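Local coordinates for protein endo-b-1,4-glucanase (Nasutitermes takasagoensis, PDB 1KS8) that probably cuts internal beta-1,4-glucosidic linkages in cellulose and related beta-glucans, as a family 9 glycoside hydrolase with an (alpha/alpha)6 barrel, at residues F63-T68 with D101-A106; T108-F113 with A181-D186. All blocks are in the same frame, centred on the assembly; numbering follows the deposited sequence.

Contact 1: residues F63-T68 with D101-A106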
ATOM      1  N   PHE A  63      -1.435  -9.625  -1.839  1.00  7.12           N
ATOM      2  CA  PHE A  63      -0.122  -9.258  -1.334  1.00  7.15           C
ATOM      3  C   PHE A  63       0.022  -7.732  -1.281  1.00  7.27           C
ATOM      4  O   PHE A  63       0.251  -7.165  -0.213  1.00  7.44           O
ATOM      5  CB  PHE A  63       0.962  -9.917  -2.200  1.00  8.27           C
ATOM      6  CG  PHE A  63       2.335  -9.923  -1.578  1.00 10.09           C
ATOM      7  CD1 PHE A  63       2.500  -9.907  -0.195  1.00 10.30           C
ATOM      8  CD2 PHE A  63       3.467  -9.983  -2.384  1.00 11.05           C
ATOM      9  CE1 PHE A  63       3.775  -9.950   0.376  1.00 13.04           C
ATOM     10  CE2 PHE A  63       4.744 -10.029  -1.823  1.00 10.92           C
ATOM     11  CZ  PHE A  63       4.896 -10.013  -0.442  1.00 11.31           C
ATOM     12  N   PRO A  64      -0.119  -7.041  -2.427  1.00  7.09           N
ATOM     13  CA  PRO A  64       0.017  -5.587  -2.321  1.00  7.30           C
ATOM     14  C   PRO A  64      -1.102  -4.951  -1.495  1.00  7.13           C
ATOM     15  O   PRO A  64      -0.910  -3.886  -0.922  1.00  7.39           O
ATOM     16  CB  PRO A  64       0.016  -5.126  -3.783  1.00  7.01           C
ATOM     17  CG  PRO A  64      -0.759  -6.199  -4.489  1.00  7.83           C
ATOM     18  CD  PRO A  64      -0.233  -7.456  -3.836  1.00  7.32           C
ATOM     19  N   MET A  65      -2.267  -5.595  -1.417  1.00  7.06           N
ATOM     20  CA  MET A  65      -3.357  -5.017  -0.630  1.00  7.15           C
ATOM     21  C   MET A  65      -3.002  -5.053   0.854  1.00  7.15           C
ATOM     22  O   MET A  65      -3.269  -4.101   1.583  1.00  7.34           O
ATOM     23  CB  MET A  65      -4.675  -5.765  -0.846  1.00  7.50           C
ATOM     24  CG  MET A  65      -5.890  -4.902  -0.500  1.00  7.58           C
ATOM     25  SD  MET A  65      -7.439  -5.796  -0.274  1.00  7.89           S
ATOM     26  CE  MET A  65      -7.561  -6.684  -1.838  1.00  8.74           C
ATOM     27  N   ALA A  66      -2.405  -6.155   1.297  1.00  6.04           N
ATOM     28  CA  ALA A  66      -2.013  -6.292   2.695  1.00  6.89           C
ATOM     29  C   ALA A  66      -0.901  -5.298   3.016  1.00  6.57           C
ATOM     30  O   ALA A  66      -0.928  -4.641   4.058  1.00  7.74           O
ATOM     31  CB  ALA A  66      -1.549  -7.721   2.972  1.00  7.18           C
ATOM     32  N   TYR A  67       0.074  -5.195   2.117  1.00  7.55           N
ATOM     33  CA  TYR A  67       1.180  -4.261   2.290  1.00  7.01           C
ATOM     34  C   TYR A  67       0.622  -2.847   2.450  1.00  7.94           C
ATOM     35  O   TYR A  67       1.040  -2.089   3.327  1.00  7.49           O
ATOM     36  CB  TYR A  67       2.104  -4.306   1.070  1.00  8.20           C
ATOM     37  CG  TYR A  67       2.997  -3.092   0.948  1.00  7.45           C
ATOM     38  CD1 TYR A  67       4.168  -2.978   1.702  1.00  8.05           C
ATOM     39  CD2 TYR A  67       2.638  -2.027   0.126  1.00  6.99           C
ATOM     40  CE1 TYR A  67       4.954  -1.826   1.640  1.00  8.89           C
ATOM     41  CE2 TYR A  67       3.413  -0.876   0.059  1.00  7.86           C
ATOM     42  CZ  TYR A  67       4.565  -0.780   0.817  1.00  7.68           C
ATOM     43  OH  TYR A  67       5.315   0.373   0.764  1.00  9.94           O
ATOM     44  N   THR A  68      -0.328  -2.497   1.590  1.00  7.18           N
ATOM     45  CA  THR A  68      -0.942  -1.179   1.635  1.00  7.90           C
ATOM     46  C   THR A  68      -1.556  -0.937   3.007  1.00  7.21           C
ATOM     47  O   THR A  68      -1.346   0.112   3.621  1.00  7.88           O
ATOM     48  CB  THR A  68      -2.040  -1.049   0.560  1.00  6.88           C
ATOM     49  OG1 THR A  68      -1.442  -1.091  -0.742  1.00  7.41           O
ATOM     50  CG2 THR A  68      -2.801   0.262   0.725  1.00  7.09           C
ATOM     51  N   ASP A 101     -11.349  -5.637   6.997  1.00  7.86           N
ATOM     52  CA  ASP A 101     -12.636  -6.330   7.015  1.00  8.51           C
ATOM     53  C   ASP A 101     -12.580  -7.421   5.951  1.00  8.56           C
ATOM     54  O   ASP A 101     -13.112  -8.518   6.133  1.00  9.57           O
ATOM     55  CB  ASP A 101     -13.790  -5.384   6.683  1.00  8.41           C
ATOM     56  CG  ASP A 101     -14.242  -4.566   7.871  1.00 10.74           C
ATOM     57  OD1 ASP A 101     -13.842  -4.888   9.009  1.00 11.89           O
ATOM     58  OD2 ASP A 101     -15.013  -3.608   7.659  1.00 12.56           O
ATOM     59  N   TYR A 102     -11.934  -7.107   4.834  1.00  6.97           N
ATOM     60  CA  TYR A 102     -11.799  -8.058   3.741  1.00  8.29           C
ATOM     61  C   TYR A 102     -10.843  -9.190   4.115  1.00  8.67           C
ATOM     62  O   TYR A 102     -11.124 -10.355   3.844  1.00  8.00           O
ATOM     63  CB  TYR A 102     -11.304  -7.342   2.480  1.00  7.16           C
ATOM     64  CG  TYR A 102     -10.949  -8.280   1.348  1.00  7.91           C
ATOM     65  CD1 TYR A 102     -11.937  -8.974   0.648  1.00  8.45           C
ATOM     66  CD2 TYR A 102      -9.619  -8.490   0.992  1.00  8.16           C
ATOM     67  CE1 TYR A 102     -11.607  -9.854  -0.381  1.00  7.79           C
ATOM     68  CE2 TYR A 102      -9.278  -9.367  -0.031  1.00  8.80           C
ATOM     69  CZ  TYR A 102     -10.274 -10.043  -0.713  1.00  8.54           C
ATOM     70  OH  TYR A 102      -9.937 -10.904  -1.731  1.00  9.94           O
ATOM     71  N   PHE A 103      -9.715  -8.862   4.741  1.00  7.12           N
ATOM     72  CA  PHE A 103      -8.772  -9.905   5.130  1.00  7.72           C
ATOM     73  C   PHE A 103      -9.433 -10.913   6.062  1.00  8.15           C
ATOM     74  O   PHE A 103      -9.134 -12.104   6.007  1.00  9.28           O
ATOM     75  CB  PHE A 103      -7.540  -9.311   5.820  1.00  7.67           C
ATOM     76  CG  PHE A 103      -6.794  -8.311   4.986  1.00  8.13           C
ATOM     77  CD1 PHE A 103      -6.757  -8.423   3.599  1.00  8.14           C
ATOM     78  CD2 PHE A 103      -6.108  -7.268   5.593  1.00  8.81           C
ATOM     79  CE1 PHE A 103      -6.045  -7.506   2.829  1.00  8.25           C
ATOM     80  CE2 PHE A 103      -5.391  -6.345   4.833  1.00  8.54           C
ATOM     81  CZ  PHE A 103      -5.363  -6.467   3.448  1.00  8.24           C
ATOM     82  N   ILE A 104     -10.324 -10.433   6.926  1.00  8.97           N
ATOM     83  CA  ILE A 104     -11.024 -11.322   7.846  1.00  9.38           C
ATOM     84  C   ILE A 104     -11.884 -12.310   7.055  1.00  9.86           C
ATOM     85  O   ILE A 104     -11.924 -13.499   7.375  1.00 11.15           O
ATOM     86  CB  ILE A 104     -11.889 -10.515   8.837  1.00  9.79           C
ATOM     87  CG1 ILE A 104     -10.977  -9.831   9.861  1.00 11.12           C
ATOM     88  CG2 ILE A 104     -12.888 -11.428   9.538  1.00 10.19           C
ATOM     89  CD1 ILE A 104     -11.691  -8.847  10.767  1.00 12.54           C
ATOM     90  N   LYS A 105     -12.562 -11.825   6.019  1.00  9.29           N
ATOM     91  CA  LYS A 105     -13.387 -12.698   5.188  1.00  8.47           C
ATOM     92  C   LYS A 105     -12.510 -13.692   4.433  1.00  8.63           C
ATOM     93  O   LYS A 105     -12.849 -14.869   4.319  1.00 10.38           O
ATOM     94  CB  LYS A 105     -14.187 -11.889   4.163  1.00  9.52           C
ATOM     95  CG  LYS A 105     -15.248 -10.977   4.745  1.00  9.55           C
ATOM     96  CD  LYS A 105     -16.044 -10.335   3.620  1.00  9.90           C
ATOM     97  CE  LYS A 105     -17.087  -9.370   4.152  1.00 10.58           C
ATOM     98  NZ  LYS A 105     -17.840  -8.703   3.053  1.00 11.62           N
ATOM     99  N   ALA A 106     -11.385 -13.209   3.911  1.00  8.98           N
ATOM    100  CA  ALA A 106     -10.470 -14.052   3.151  1.00  7.90           C
ATOM    101  C   ALA A 106      -9.832 -15.147   4.003  1.00  8.26           C
ATOM    102  O   ALA A 106      -9.363 -16.157   3.479  1.00  8.21           O
ATOM    103  CB  ALA A 106      -9.390 -13.187   2.498  1.00  8.69           C
TER
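Within the (alpha/alpha)6 barrel of this family 9 glycoside hydrolase, helices 62-78 and 89-106 pack through a Met-aromatic cluster in which Met65 meets Tyr102 and Phe103, with Ala66 beside it. The short axes of 63-68 and 101-106 approach to 11.5 Å at a signed crossing angle of -136°, and the gap is bridged by side chains from both helices. Met65 has CG anti to its backbone N and an extended chi2, which carries the sulfur across to the other helix; the bend at chi3 (-55°) then turns CE toward the Tyr102 ring, which it reaches obliquely, 3.7 Å from CE2. Its SD lies 4.7 Å from the Tyr102 centroid, 54° off the ring normal, and so approaches that ring obliquely. The same sulfur is 3.8 Å from Phe103 CE1, making it the shared neighbour of two rings. All four touching residues are buried, and no hydrogen bond joins the segments. Thr155 of helix 149-165 touches both Ala66 and Phe103. The tip of Phe103 rests on the backbone of 63-68: its CZ is 3.4 Å from Ala66 CA, while Met65 O lies at the ring edge, in plane, 3.7 Å from CZ.

Contact 2: residues T108-F113 with A181-D186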
ATOM      1  N   THR A 108     -10.675 -17.759   5.599  1.00  9.59           N
ATOM      2  CA  THR A 108     -11.771 -18.714   5.712  1.00  9.46           C
ATOM      3  C   THR A 108     -11.592 -19.844   6.724  1.00 12.02           C
ATOM      4  O   THR A 108     -12.575 -20.402   7.212  1.00 12.68           O
ATOM      5  CB  THR A 108     -12.091 -19.294   4.322  1.00 10.44           C
ATOM      6  OG1 THR A 108     -10.872 -19.670   3.673  1.00 11.27           O
ATOM      7  CG2 THR A 108     -12.796 -18.248   3.467  1.00  9.68           C
ATOM      8  N   SER A 109     -10.348 -20.188   7.029  1.00 12.08           N
ATOM      9  CA  SER A 109     -10.054 -21.222   8.015  1.00 12.57           C
ATOM     10  C   SER A 109      -8.736 -20.799   8.648  1.00 12.76           C
ATOM     11  O   SER A 109      -8.009 -19.998   8.070  1.00 12.11           O
ATOM     12  CB  SER A 109      -9.913 -22.593   7.353  1.00 14.31           C
ATOM     13  OG  SER A 109      -9.934 -23.617   8.335  1.00 19.28           O
ATOM     14  N   GLN A 110      -8.420 -21.323   9.827  1.00 12.49           N
ATOM     15  CA  GLN A 110      -7.187 -20.924  10.494  1.00 12.80           C
ATOM     16  C   GLN A 110      -5.951 -20.983   9.597  1.00 11.87           C
ATOM     17  O   GLN A 110      -5.129 -20.063   9.616  1.00 13.70           O
ATOM     18  CB  GLN A 110      -6.979 -21.758  11.762  1.00 13.74           C
ATOM     19  CG  GLN A 110      -7.926 -21.370  12.901  1.00 16.19           C
ATOM     20  CD  GLN A 110      -9.362 -21.825  12.675  1.00 15.89           C
ATOM     21  OE1 GLN A 110     -10.298 -21.281  13.268  1.00 18.25           O
ATOM     22  NE2 GLN A 110      -9.540 -22.836  11.835  1.00 15.44           N
ATOM     23  N   ASN A 111      -5.825 -22.046   8.808  1.00 10.83           N
ATOM     24  CA  ASN A 111      -4.686 -22.194   7.910  1.00 12.07           C
ATOM     25  C   ASN A 111      -5.081 -22.131   6.438  1.00 11.41           C
ATOM     26  O   ASN A 111      -4.521 -22.840   5.604  1.00 11.87           O
ATOM     27  CB  ASN A 111      -3.957 -23.508   8.196  1.00 13.86           C
ATOM     28  CG  ASN A 111      -3.328 -23.532   9.573  1.00 15.03           C
ATOM     29  OD1 ASN A 111      -2.547 -22.647   9.923  1.00 16.56           O
ATOM     30  ND2 ASN A 111      -3.665 -24.545  10.363  1.00 17.95           N
ATOM     31  N   GLU A 112      -6.056 -21.282   6.126  1.00 10.54           N
ATOM     32  CA  GLU A 112      -6.513 -21.107   4.752  1.00 10.71           C
ATOM     33  C   GLU A 112      -6.737 -19.621   4.545  1.00  9.64           C
ATOM     34  O   GLU A 112      -7.335 -18.952   5.388  1.00 11.47           O
ATOM     35  CB  GLU A 112      -7.819 -21.864   4.501  1.00 10.70           C
ATOM     36  CG  GLU A 112      -8.247 -21.861   3.037  1.00 12.29           C
ATOM     37  CD  GLU A 112      -9.467 -22.721   2.776  1.00 12.85           C
ATOM     38  OE1 GLU A 112     -10.600 -22.243   2.997  1.00 13.28           O
ATOM     39  OE2 GLU A 112      -9.288 -23.886   2.362  1.00 14.36           O
ATOM     40  N   PHE A 113      -6.256 -19.101   3.424  1.00  9.22           N
ATOM     41  CA  PHE A 113      -6.404 -17.681   3.155  1.00  8.89           C
ATOM     42  C   PHE A 113      -6.543 -17.382   1.670  1.00  8.21           C
ATOM     43  O   PHE A 113      -5.712 -17.803   0.861  1.00  9.13           O
ATOM     44  CB  PHE A 113      -5.193 -16.928   3.713  1.00  8.84           C
ATOM     45  CG  PHE A 113      -5.313 -15.440   3.614  1.00  9.55           C
ATOM     46  CD1 PHE A 113      -6.186 -14.750   4.443  1.00  9.47           C
ATOM     47  CD2 PHE A 113      -4.578 -14.731   2.670  1.00 10.27           C
ATOM     48  CE1 PHE A 113      -6.330 -13.372   4.335  1.00  7.96           C
ATOM     49  CE2 PHE A 113      -4.714 -13.349   2.552  1.00  9.16           C
ATOM     50  CZ  PHE A 113      -5.593 -12.669   3.386  1.00  9.88           C
ATOM     51  N   ALA A 181      -4.650 -12.196  13.190  1.00 10.93           N
ATOM     52  CA  ALA A 181      -3.233 -11.922  12.965  1.00 11.01           C
ATOM     53  C   ALA A 181      -2.361 -13.046  13.520  1.00 10.60           C
ATOM     54  O   ALA A 181      -1.437 -13.505  12.855  1.00 11.00           O
ATOM     55  CB  ALA A 181      -2.847 -10.595  13.609  1.00 11.54           C
ATOM     56  N   ARG A 182      -2.658 -13.489  14.739  1.00 11.18           N
ATOM     57  CA  ARG A 182      -1.882 -14.561  15.359  1.00 11.74           C
ATOM     58  C   ARG A 182      -1.965 -15.861  14.568  1.00 10.51           C
ATOM     59  O   ARG A 182      -0.961 -16.547  14.373  1.00 11.36           O
ATOM     60  CB  ARG A 182      -2.368 -14.817  16.787  1.00 14.78           C
ATOM     61  CG  ARG A 182      -2.181 -13.651  17.739  1.00 17.46           C
ATOM     62  CD  ARG A 182      -2.485 -14.075  19.168  1.00 23.07           C
ATOM     63  NE  ARG A 182      -2.315 -12.981  20.119  1.00 27.33           N
ATOM     64  CZ  ARG A 182      -2.349 -13.129  21.440  1.00 30.51           C
ATOM     65  NH1 ARG A 182      -2.546 -14.329  21.969  1.00 32.65           N
ATOM     66  NH2 ARG A 182      -2.186 -12.078  22.232  1.00 31.53           N
ATOM     67  N   GLN A 183      -3.169 -16.201  14.122  1.00 10.76           N
ATOM     68  CA  GLN A 183      -3.383 -17.425  13.363  1.00 10.47           C
ATOM     69  C   GLN A 183      -2.690 -17.379  12.008  1.00  9.87           C
ATOM     70  O   GLN A 183      -2.092 -18.367  11.584  1.00 11.12           O
ATOM     71  CB  GLN A 183      -4.882 -17.670  13.183  1.00 11.40           C
ATOM     72  CG  GLN A 183      -5.634 -17.729  14.504  1.00 13.50           C
ATOM     73  CD  GLN A 183      -7.126 -17.890  14.321  1.00 15.85           C
ATOM     74  OE1 GLN A 183      -7.708 -17.347  13.382  1.00 15.77           O
ATOM     75  NE2 GLN A 183      -7.759 -18.622  15.232  1.00 16.20           N
ATOM     76  N   LEU A 184      -2.761 -16.239  11.328  1.00  9.52           N
ATOM     77  CA  LEU A 184      -2.112 -16.122  10.027  1.00  9.48           C
ATOM     78  C   LEU A 184      -0.595 -16.177  10.145  1.00 10.34           C
ATOM     79  O   LEU A 184       0.074 -16.704   9.256  1.00 10.13           O
ATOM     80  CB  LEU A 184      -2.558 -14.837   9.319  1.00  9.65           C
ATOM     81  CG  LEU A 184      -3.935 -14.980   8.663  1.00 10.61           C
ATOM     82  CD1 LEU A 184      -4.462 -13.616   8.250  1.00 10.44           C
ATOM     83  CD2 LEU A 184      -3.833 -15.913   7.463  1.00 10.42           C
ATOM     84  N   PHE A 185      -0.046 -15.651  11.238  1.00 10.49           N
ATOM     85  CA  PHE A 185       1.398 -15.712  11.417  1.00 11.05           C
ATOM     86  C   PHE A 185       1.817 -17.165  11.611  1.00 10.39           C
ATOM     87  O   PHE A 185       2.808 -17.611  11.043  1.00 11.22           O
ATOM     88  CB  PHE A 185       1.863 -14.909  12.629  1.00 11.33           C
ATOM     89  CG  PHE A 185       3.335 -15.047  12.895  1.00 13.06           C
ATOM     90  CD1 PHE A 185       4.266 -14.474  12.032  1.00 14.21           C
ATOM     91  CD2 PHE A 185       3.794 -15.814  13.960  1.00 14.82           C
ATOM     92  CE1 PHE A 185       5.634 -14.667  12.223  1.00 15.20           C
ATOM     93  CE2 PHE A 185       5.159 -16.013  14.161  1.00 15.49           C
ATOM     94  CZ  PHE A 185       6.080 -15.440  13.289  1.00 15.38           C
ATOM     95  N   ASP A 186       1.061 -17.897  12.426  1.00 11.58           N
ATOM     96  CA  ASP A 186       1.369 -19.299  12.670  1.00 12.35           C
ATOM     97  C   ASP A 186       1.320 -20.065  11.356  1.00 12.05           C
ATOM     98  O   ASP A 186       2.179 -20.898  11.080  1.00 12.32           O
ATOM     99  CB  ASP A 186       0.376 -19.892  13.670  1.00 14.48           C
ATOM    100  CG  ASP A 186       0.712 -19.533  15.105  1.00 18.11           C
ATOM    101  OD1 ASP A 186      -0.161 -19.708  15.978  1.00 20.62           O
ATOM    102  OD2 ASP A 186       1.852 -19.087  15.360  1.00 20.48           O
TER
HETATM  103  O   HOH W   1     -10.737 -18.716  15.346  1.00 24.00           O
HETATM  104  O   HOH W   2      -2.977 -20.907  12.178  1.00 19.83           O
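Phe113 and Leu184 make the buried, apolar half of this contact between segment 108-113, a loop running into strand 113-117, and helix 171-190, whereas Gln110 and Gln183 form its watery half. On the packed side one methyl does the touching: Leu184 CD2 lies 4.0 Å from Phe113 CD1 and reaches the ring obliquely, the two side chains crossing at about a right angle. Phe113 is placed for this by CG standing anti to its backbone N (chi1 -174°), on a bond directed at the helix. On the solvent side the polar ends do not pair directly. Gln110, folded back at chi2 (73°), offers its CG to Gln183 NE2 at 3.6 Å, and the two amide planes stand 83° apart. A water accepts from Gln183 NE2 at 3.0 Å and gives a weak bond to Gln110 OE1. A second water, 2.8 Å from Gln183 O and 2.9 Å from Asn111 OD1, can donate to either, though it has more acceptors nearby than protons to give. Within the loop, Glu112 N bonds to Ser109 O in a type I turn, and Thr108 OG1 donates to Glu112 OE1 on its anti lone pair. Thr155 of helix 149-165 touches both Phe113 and Leu184, Leu159 also packs on Leu184, and Phe113 pairs through its backbone with Ile142 of strand 139-142.

How the contacts relate
Contact 1 closes before contact 2 opens along the chain, and their centres lie about 12 Å apart, on the same side of the chain's centre. Segment 101-106 forms the C-terminal end of helix 89-106, and the loop that follows supplies 108-113 before strand 113-117 of the three-stranded antiparallel sheet. The two contacts touch directly: Phe113 CE1 is 3.5 Å from Phe103 O and 3.6 Å from Ala106 CB. Helix 149-165 borders both, so helices 62-78, 89-106 and 171-190 are linked around it. The centre of contact 1 is about 10 Å, that of contact 2 about 21 Å, from the chain centre, consistent with packing that runs from a fully buried helix pair to a partly exposed edge.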